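Local atomic coordinates of transcriptional regulator, Crp/Fnr family (Eubacterium rectale ATCC 33656, PDB entry 3DV8), a protein that probably regulates transcription as a dimer, coupling a sensor domain of the cyclic nucleotide-binding type to a helix-turn-helix domain expected to bind DNA. Residues A[66-71]-A[176-181]; A[54-59]-A[94-99]; A[147-152]-A[215-220]. All coordinates share one frame; numbering follows the deposited sequence.

How the contacts relate
From the N terminus, strand 55-60 runs into strand 66-72, its neighbour in the sheet, and the chain returns at 94-99 to pair with 54-59; this antiparallel pairing, contact 2, closes a loop within the cyclic nucleotide-binding-type domain. Contact 1 opens inside that loop, at 66-71, but closes at 176-181, so the two cross, and contact 1 ties the sheet to the helix-turn-helix domain. Contact 3 opens at 147-152, after contact 2 has closed, and ends at the C terminus, crossing contact 1. Arg71 meets Glu98 between contacts 1 and 2, and Arg151 reaches Leu179 between contacts 3 and 1, whereas contacts 2 and 3 stay about 10 Å apart at their nearest atoms.

Contact 1. Residues A[66-71]-A[176-181]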
# COMPACT_ATOMS: atom_id res chain seq x y z
N GLU A 66 6.19 12.61 -9.39
CA GLU A 66 6.48 11.19 -9.19
C GLU A 66 6.92 10.86 -7.77
O GLU A 66 7.49 11.70 -7.10
CB GLU A 66 7.64 10.77 -10.11
CG GLU A 66 7.36 10.81 -11.60
CD GLU A 66 8.58 10.48 -12.47
OE1 GLU A 66 9.57 9.94 -11.98
OE2 GLU A 66 8.55 10.76 -13.68
N ILE A 67 6.68 9.61 -7.34
CA ILE A 67 7.22 9.05 -6.09
C ILE A 67 7.49 7.55 -6.31
O ILE A 67 6.63 6.85 -6.84
CB ILE A 67 6.34 9.33 -4.82
CG1 ILE A 67 7.07 8.88 -3.54
CG2 ILE A 67 4.98 8.68 -4.91
CD1 ILE A 67 6.36 9.25 -2.23
N THR A 68 8.68 7.07 -5.93
CA THR A 68 9.06 5.65 -6.05
C THR A 68 8.34 4.82 -4.97
O THR A 68 8.41 5.16 -3.78
CB THR A 68 10.59 5.43 -5.88
OG1 THR A 68 11.29 6.16 -6.89
CG2 THR A 68 10.98 3.95 -5.95
N LEU A 69 7.65 3.76 -5.39
CA LEU A 69 6.99 2.85 -4.47
C LEU A 69 8.03 1.88 -3.89
O LEU A 69 8.12 1.71 -2.68
CB LEU A 69 5.85 2.10 -5.15
CG LEU A 69 4.72 2.97 -5.73
CD1 LEU A 69 3.63 2.08 -6.28
CD2 LEU A 69 4.13 3.93 -4.70
N TYR A 70 8.82 1.27 -4.76
CA TYR A 70 9.88 0.34 -4.36
C TYR A 70 10.81 0.09 -5.53
O TYR A 70 10.51 0.46 -6.67
CB TYR A 70 9.28 -1.01 -3.89
CG TYR A 70 8.36 -1.66 -4.91
CD1 TYR A 70 8.88 -2.51 -5.89
CD2 TYR A 70 6.98 -1.40 -4.91
CE1 TYR A 70 8.05 -3.09 -6.86
CE2 TYR A 70 6.13 -1.98 -5.86
CZ TYR A 70 6.68 -2.82 -6.84
OH TYR A 70 5.86 -3.41 -7.78
N ARG A 71 11.93 -0.56 -5.23
CA ARG A 71 12.92 -0.97 -6.22
C ARG A 71 13.07 -2.49 -6.20
O ARG A 71 12.94 -3.13 -5.15
CB ARG A 71 14.26 -0.30 -5.96
CG ARG A 71 14.33 1.16 -6.41
CD ARG A 71 15.57 1.82 -5.82
NE ARG A 71 16.06 2.99 -6.54
CZ ARG A 71 17.01 3.82 -6.09
NH1 ARG A 71 17.54 3.69 -4.86
NH2 ARG A 71 17.41 4.83 -6.85
N ALA A 176 13.90 14.40 -6.26
CA ALA A 176 12.50 14.89 -6.16
C ALA A 176 11.49 13.84 -6.65
O ALA A 176 10.46 13.64 -6.02
CB ALA A 176 12.31 16.20 -6.92
N ASN A 177 11.80 13.20 -7.77
CA ASN A 177 10.97 12.13 -8.35
C ASN A 177 10.94 10.84 -7.52
O ASN A 177 9.96 10.11 -7.54
CB ASN A 177 11.38 11.83 -9.80
CG ASN A 177 11.10 13.00 -10.76
OD1 ASN A 177 10.40 13.96 -10.42
ND2 ASN A 177 11.65 12.93 -11.97
N HIS A 178 12.03 10.57 -6.79
CA HIS A 178 12.06 9.43 -5.85
C HIS A 178 11.18 9.65 -4.62
O HIS A 178 10.49 8.73 -4.19
CB HIS A 178 13.49 9.10 -5.40
CG HIS A 178 14.24 8.24 -6.36
ND1 HIS A 178 13.80 6.99 -6.71
CD2 HIS A 178 15.42 8.43 -7.01
CE1 HIS A 178 14.66 6.45 -7.55
NE2 HIS A 178 15.65 7.30 -7.74
N LEU A 179 11.21 10.87 -4.08
CA LEU A 179 10.54 11.23 -2.83
C LEU A 179 9.15 11.88 -2.93
O LEU A 179 8.51 12.07 -1.90
CB LEU A 179 11.46 12.18 -2.03
CG LEU A 179 12.88 11.70 -1.72
CD1 LEU A 179 13.63 12.78 -0.97
CD2 LEU A 179 12.89 10.40 -0.93
N GLY A 180 8.65 12.19 -4.13
CA GLY A 180 7.37 12.90 -4.24
C GLY A 180 7.48 14.37 -3.88
O GLY A 180 6.50 14.93 -3.38
N SER A 181 8.63 14.99 -4.14
CA SER A 181 8.88 16.41 -3.85
C SER A 181 9.11 17.19 -5.16
O SER A 181 8.96 16.62 -6.25
CB SER A 181 10.08 16.53 -2.91
OG SER A 181 10.22 17.86 -2.44
O HOH W 1 8.34 14.48 -8.32
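Thr68 grips His178 twice, once through the backbone and once through the side chain, and this is the close-fitting part of the contact. Its N donates to His178 O at 3.0 Å, while OG1, turned beside that same backbone N (chi1 -60°), meets ND1 of the imidazole at 2.6 Å, near the ring plane at its edge. A threonine suits the place because its hydroxyl can serve the ring and also Arg56 NE. Beside it, Ile67 lays CG1 and CD1 along the end of helix 172-179, with CG1 3.5 Å from His178 O. Gly180 leaves the helix with positive phi, which favours glycine, and its CA sends a C-H toward Glu66 O at 3.1 Å.

The other edge is looser and partly exposed. Glu66 and Asn177 pass each other at a slant, Glu66 OE1 approaching Asn177 CB at 3.4 Å, while the carboxylate keeps its salt bridge with Arg56. A water there accepts from Glu66 N at 3.0 Å and can donate to Asn177 OD1 or Ser181 O.

The Arg71 guanidinium crosses the imidazole with planes 73° apart, its NE held by Glu98. This is a contact between domains: edge strand 66-72 of the cyclic nucleotide-binding-type sheet meets the end of helix 172-179 of the Crp-like helix-turn-helix domain, with Phe155 of helix 148-163 meeting the His178 ring and Ile143 of helix 119-145 packing on Ile67.

Contact 2. Residues A[54-59]-A[94-99]; sequences QLRTYI and TIEAEK
Arg56 pairs with Glu96, and Tyr58 with Thr94, as the hydrogen-bonded pairs of an antiparallel ladder whose axes approach to 4.6 Å. Each makes two backbone bonds, among them Arg56 N to Glu96 O at 2.8 Å. Beyond them Glu98 N still donates to Gln54 O. The ladder is part of the cupin-like antiparallel beta roll of cyclic nucleotide-binding domains.

On the face of Leu55, Thr57, Ile95 and Ala97, Leu55 brings CD2 alongside Ala97 CB at 4.1 Å and CB near Ile95 CG2, while Thr57 sets its hydroxyl OG1 beside Ile95 CG1.

The face of Arg56, Tyr58, Thr94 and Glu96 is polar and aromatic. Tyr58 CG sits between the backbone N and the carbonyl carbon (chi1 66°), which sets the ring over the ladder: Thr94 CB makes a CH-pi contact 3.9 Å from its centroid, and on the opposite face Arg56 NH1 lies over the ring centre. Glu96 OE2 receives a weak hydrogen bond from Arg56 NH1 at 3.3 Å, within a salt bridge at the guanidinium edge. Arg56 is held more firmly by Thr68 and Glu66.

The Gln54 amide serves two neighbours. NE2 gives a straight bond (166°) to Glu98 OE1 at 2.6 Å, in the amide plane but above the carboxylate, the planes 72° apart. Gln54 OE1 accepts from Lys99 NZ at 2.7 Å. A leucine here would probably leave both charged ends without this neutral go-between. With Arg71 beside Glu98, the chemistry implies a row of alternating charges running from the strand ends through Lys99 to Glu163, on helix 148-163 of the presumed DNA-binding domain.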
# COMPACT_ATOMS: atom_id res chain seq x y z
N GLN A 54 18.47 -3.41 -12.13
CA GLN A 54 17.71 -2.60 -11.18
C GLN A 54 16.48 -1.96 -11.86
O GLN A 54 16.63 -1.27 -12.87
CB GLN A 54 18.64 -1.53 -10.60
CG GLN A 54 18.05 -0.72 -9.43
CD GLN A 54 19.04 0.30 -8.89
OE1 GLN A 54 20.21 -0.01 -8.64
NE2 GLN A 54 18.57 1.52 -8.69
N LEU A 55 15.29 -2.25 -11.31
CA LEU A 55 14.01 -1.73 -11.78
C LEU A 55 13.41 -0.82 -10.72
O LEU A 55 13.66 -0.99 -9.51
CB LEU A 55 13.02 -2.85 -12.11
CG LEU A 55 13.42 -3.87 -13.18
CD1 LEU A 55 12.29 -4.90 -13.36
CD2 LEU A 55 13.77 -3.20 -14.52
N ARG A 56 12.61 0.13 -11.18
CA ARG A 56 11.98 1.11 -10.32
C ARG A 56 10.47 1.20 -10.60
O ARG A 56 10.07 1.60 -11.70
CB ARG A 56 12.62 2.46 -10.62
CG ARG A 56 12.14 3.62 -9.77
CD ARG A 56 12.05 4.88 -10.58
NE ARG A 56 11.39 5.95 -9.83
CZ ARG A 56 10.93 7.08 -10.34
NH1 ARG A 56 10.98 7.32 -11.65
NH2 ARG A 56 10.36 7.96 -9.53
N THR A 57 9.65 0.83 -9.60
CA THR A 57 8.19 0.93 -9.67
C THR A 57 7.80 2.27 -9.06
O THR A 57 8.18 2.56 -7.94
CB THR A 57 7.50 -0.22 -8.97
OG1 THR A 57 7.87 -1.43 -9.62
CG2 THR A 57 5.96 -0.07 -9.02
N TYR A 58 7.07 3.08 -9.82
CA TYR A 58 6.63 4.39 -9.37
C TYR A 58 5.25 4.77 -9.91
O TYR A 58 4.67 4.07 -10.77
CB TYR A 58 7.67 5.46 -9.75
CG TYR A 58 7.88 5.72 -11.24
CD1 TYR A 58 8.56 4.80 -12.06
CD2 TYR A 58 7.48 6.93 -11.82
CE1 TYR A 58 8.79 5.05 -13.43
CE2 TYR A 58 7.70 7.20 -13.18
CZ TYR A 58 8.36 6.26 -13.98
OH TYR A 58 8.56 6.53 -15.31
N ILE A 59 4.71 5.86 -9.37
CA ILE A 59 3.43 6.39 -9.79
C ILE A 59 3.62 7.83 -10.23
O ILE A 59 4.51 8.51 -9.73
CB ILE A 59 2.32 6.21 -8.71
CG1 ILE A 59 2.65 6.93 -7.39
CG2 ILE A 59 2.09 4.72 -8.48
CD1 ILE A 59 1.54 6.86 -6.37
N THR A 94 4.07 2.59 -12.98
CA THR A 94 5.04 2.63 -14.06
C THR A 94 6.31 1.93 -13.55
O THR A 94 6.76 2.21 -12.43
CB THR A 94 5.30 4.07 -14.56
OG1 THR A 94 4.06 4.61 -15.04
CG2 THR A 94 6.33 4.10 -15.69
N ILE A 95 6.85 1.01 -14.35
CA ILE A 95 8.06 0.25 -14.01
C ILE A 95 9.09 0.55 -15.10
O ILE A 95 8.77 0.43 -16.30
CB ILE A 95 7.83 -1.27 -13.90
CG1 ILE A 95 6.61 -1.58 -13.01
CG2 ILE A 95 9.07 -1.95 -13.33
CD1 ILE A 95 6.17 -3.03 -13.03
N GLU A 96 10.30 0.94 -14.69
CA GLU A 96 11.38 1.25 -15.63
C GLU A 96 12.74 0.77 -15.13
O GLU A 96 12.93 0.60 -13.92
CB GLU A 96 11.42 2.76 -15.89
CG GLU A 96 11.88 3.61 -14.70
CD GLU A 96 11.85 5.11 -14.95
OE1 GLU A 96 11.18 5.57 -15.89
OE2 GLU A 96 12.51 5.82 -14.17
N ALA A 97 13.68 0.59 -16.06
CA ALA A 97 15.05 0.15 -15.75
C ALA A 97 15.92 1.33 -15.30
O ALA A 97 16.13 2.27 -16.07
CB ALA A 97 15.69 -0.54 -16.97
N GLU A 98 16.41 1.29 -14.06
CA GLU A 98 17.35 2.32 -13.54
C GLU A 98 18.80 2.08 -13.96
O GLU A 98 19.60 3.01 -13.94
CB GLU A 98 17.28 2.44 -12.03
CG GLU A 98 16.09 3.17 -11.56
CD GLU A 98 16.14 3.41 -10.08
OE1 GLU A 98 16.23 2.42 -9.30
OE2 GLU A 98 16.08 4.60 -9.70
N LYS A 99 19.13 0.83 -14.24
CA LYS A 99 20.42 0.41 -14.80
C LYS A 99 20.07 -0.58 -15.89
O LYS A 99 18.90 -1.02 -15.97
CB LYS A 99 21.28 -0.24 -13.73
CG LYS A 99 21.68 0.72 -12.61
CD LYS A 99 22.61 0.02 -11.62
CE LYS A 99 23.21 1.00 -10.62
NZ LYS A 99 22.20 1.52 -9.71

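Contact 3. Residues A[147-152]-A[215-220]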
# COMPACT_ATOMS: atom_id res chain seq x y z
N SER A 147 9.98 13.71 8.40
CA SER A 147 10.14 14.98 7.65
C SER A 147 11.11 14.85 6.47
O SER A 147 11.93 13.92 6.43
CB SER A 147 10.59 16.10 8.60
OG SER A 147 11.70 15.68 9.36
N LEU A 148 11.02 15.80 5.53
CA LEU A 148 11.76 15.75 4.25
C LEU A 148 13.28 15.66 4.40
O LEU A 148 13.91 14.92 3.66
CB LEU A 148 11.35 16.90 3.32
CG LEU A 148 11.82 16.85 1.85
CD1 LEU A 148 11.36 15.60 1.10
CD2 LEU A 148 11.33 18.10 1.13
N ASP A 149 13.85 16.40 5.36
CA ASP A 149 15.29 16.33 5.66
C ASP A 149 15.72 14.88 6.00
O ASP A 149 16.75 14.41 5.51
CB ASP A 149 15.73 17.32 6.77
CG ASP A 149 15.03 17.09 8.12
OD1 ASP A 149 13.86 16.66 8.14
OD2 ASP A 149 15.65 17.38 9.17
N LYS A 150 14.90 14.18 6.78
CA LYS A 150 15.19 12.79 7.16
C LYS A 150 15.08 11.83 5.99
O LYS A 150 15.90 10.91 5.86
CB LYS A 150 14.31 12.35 8.33
CG LYS A 150 14.58 13.14 9.59
CD LYS A 150 13.99 12.51 10.83
CE LYS A 150 12.69 13.13 11.28
NZ LYS A 150 12.88 14.47 11.95
N ARG A 151 14.10 12.07 5.12
CA ARG A 151 13.87 11.24 3.94
C ARG A 151 14.94 11.43 2.87
O ARG A 151 15.32 10.46 2.21
CB ARG A 151 12.46 11.48 3.38
CG ARG A 151 11.38 11.09 4.40
CD ARG A 151 9.98 11.34 3.95
NE ARG A 151 9.66 10.57 2.75
CZ ARG A 151 9.20 11.04 1.59
NH1 ARG A 151 8.86 12.32 1.40
NH2 ARG A 151 9.00 10.16 0.60
N VAL A 152 15.42 12.67 2.70
CA VAL A 152 16.54 12.97 1.79
C VAL A 152 17.80 12.27 2.34
O VAL A 152 18.48 11.57 1.60
CB VAL A 152 16.77 14.51 1.59
CG1 VAL A 152 18.04 14.78 0.75
CG2 VAL A 152 15.56 15.15 0.93
N GLU A 215 23.09 9.36 8.76
CA GLU A 215 22.39 8.25 9.39
C GLU A 215 21.67 8.67 10.68
O GLU A 215 20.59 8.16 10.95
CB GLU A 215 23.29 7.04 9.62
CG GLU A 215 22.49 5.81 10.08
CD GLU A 215 23.14 4.50 9.73
OE1 GLU A 215 24.34 4.34 10.05
OE2 GLU A 215 22.44 3.64 9.15
N THR A 216 22.24 9.60 11.45
CA THR A 216 21.56 10.11 12.65
C THR A 216 20.32 10.99 12.31
O THR A 216 19.41 11.07 13.12
CB THR A 216 22.53 10.75 13.69
OG1 THR A 216 23.23 11.84 13.09
CG2 THR A 216 23.53 9.71 14.18
N LEU A 217 20.29 11.63 11.12
CA LEU A 217 19.06 12.34 10.64
C LEU A 217 17.98 11.31 10.33
O LEU A 217 16.89 11.40 10.87
CB LEU A 217 19.27 13.19 9.37
CG LEU A 217 19.44 14.69 9.50
CD1 LEU A 217 19.69 15.27 8.11
CD2 LEU A 217 18.18 15.29 10.12
N GLN A 218 18.31 10.35 9.45
CA GLN A 218 17.42 9.23 9.07
C GLN A 218 16.72 8.60 10.29
O GLN A 218 15.51 8.39 10.29
CB GLN A 218 18.26 8.15 8.35
CG GLN A 218 17.55 6.86 7.92
CD GLN A 218 18.52 5.79 7.43
OE1 GLN A 218 19.51 5.47 8.11
NE2 GLN A 218 18.24 5.22 6.26
N ARG A 219 17.52 8.33 11.32
CA ARG A 219 17.07 7.71 12.56
C ARG A 219 16.27 8.65 13.47
O ARG A 219 15.40 8.16 14.18
CB ARG A 219 18.26 7.14 13.34
CG ARG A 219 19.08 6.10 12.59
CD ARG A 219 18.55 4.71 12.67
NE ARG A 219 19.32 3.83 11.79
CZ ARG A 219 19.21 2.50 11.74
NH1 ARG A 219 18.37 1.83 12.54
NH2 ARG A 219 19.97 1.82 10.87
N SER A 220 16.55 9.96 13.44
CA SER A 220 15.83 10.97 14.28
C SER A 220 14.30 10.95 14.17
O SER A 220 13.69 10.46 13.20
CB SER A 220 16.32 12.40 14.00
OG SER A 220 17.65 12.59 14.39
OXT SER A 220 13.63 11.43 15.09
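Leu217, near the end of the last helix, and the C-terminal Ser220 pack on Asp149 and Lys150, at the start of helix 148-163. The two helix segments approach to 7.9 Å between axes, with 129° between their directions, and no hydrogen bond joins them; the contact is made of van der Waals packing at the protein surface.

Along 215-220, Thr216 offers its carbonyl O to Ser220, one turn later. Leu217 makes the first real contact. Its CD2 comes to 3.4 Å from Asp149 OD2, the two side chains crossing at about a right angle, while its carbonyl O takes the methylenes of Lys150, with CD at 3.1 Å. A leucine suits this place because it also reaches Phe193 of helix 183-195 and Ala153. At Gln218 the backbones draw nearest, its CA lying 4.6 Å from Lys150 CA, and the amide turns to Ser154 through NE2.

Ser220 ends the chain. Its OG returns to Thr216 O at 2.6 Å, beside the bond from its own N, and this probably helps place Ser220 CB 3.9 Å from Lys150 CD; Ser220 O also lies beside CD and CE of the lysine. The long lysine suits such a site, for its aliphatic part can pack while the amine goes elsewhere: bends at chi3 (-100°) and chi4 carry NZ to Ser147 OG, which in turn donates to Asp149 OD1. The terminal carboxylate stands beyond salt-bridge range, Ser220 OXT 4.4 Å from Lys150 NZ, an attraction that is probably modest.

Here the helix following the strand pair 199-202 and 205-208 folds back on helix 148-163, closing the winged helix-turn-helix domain characteristic of Crp/Fnr regulators.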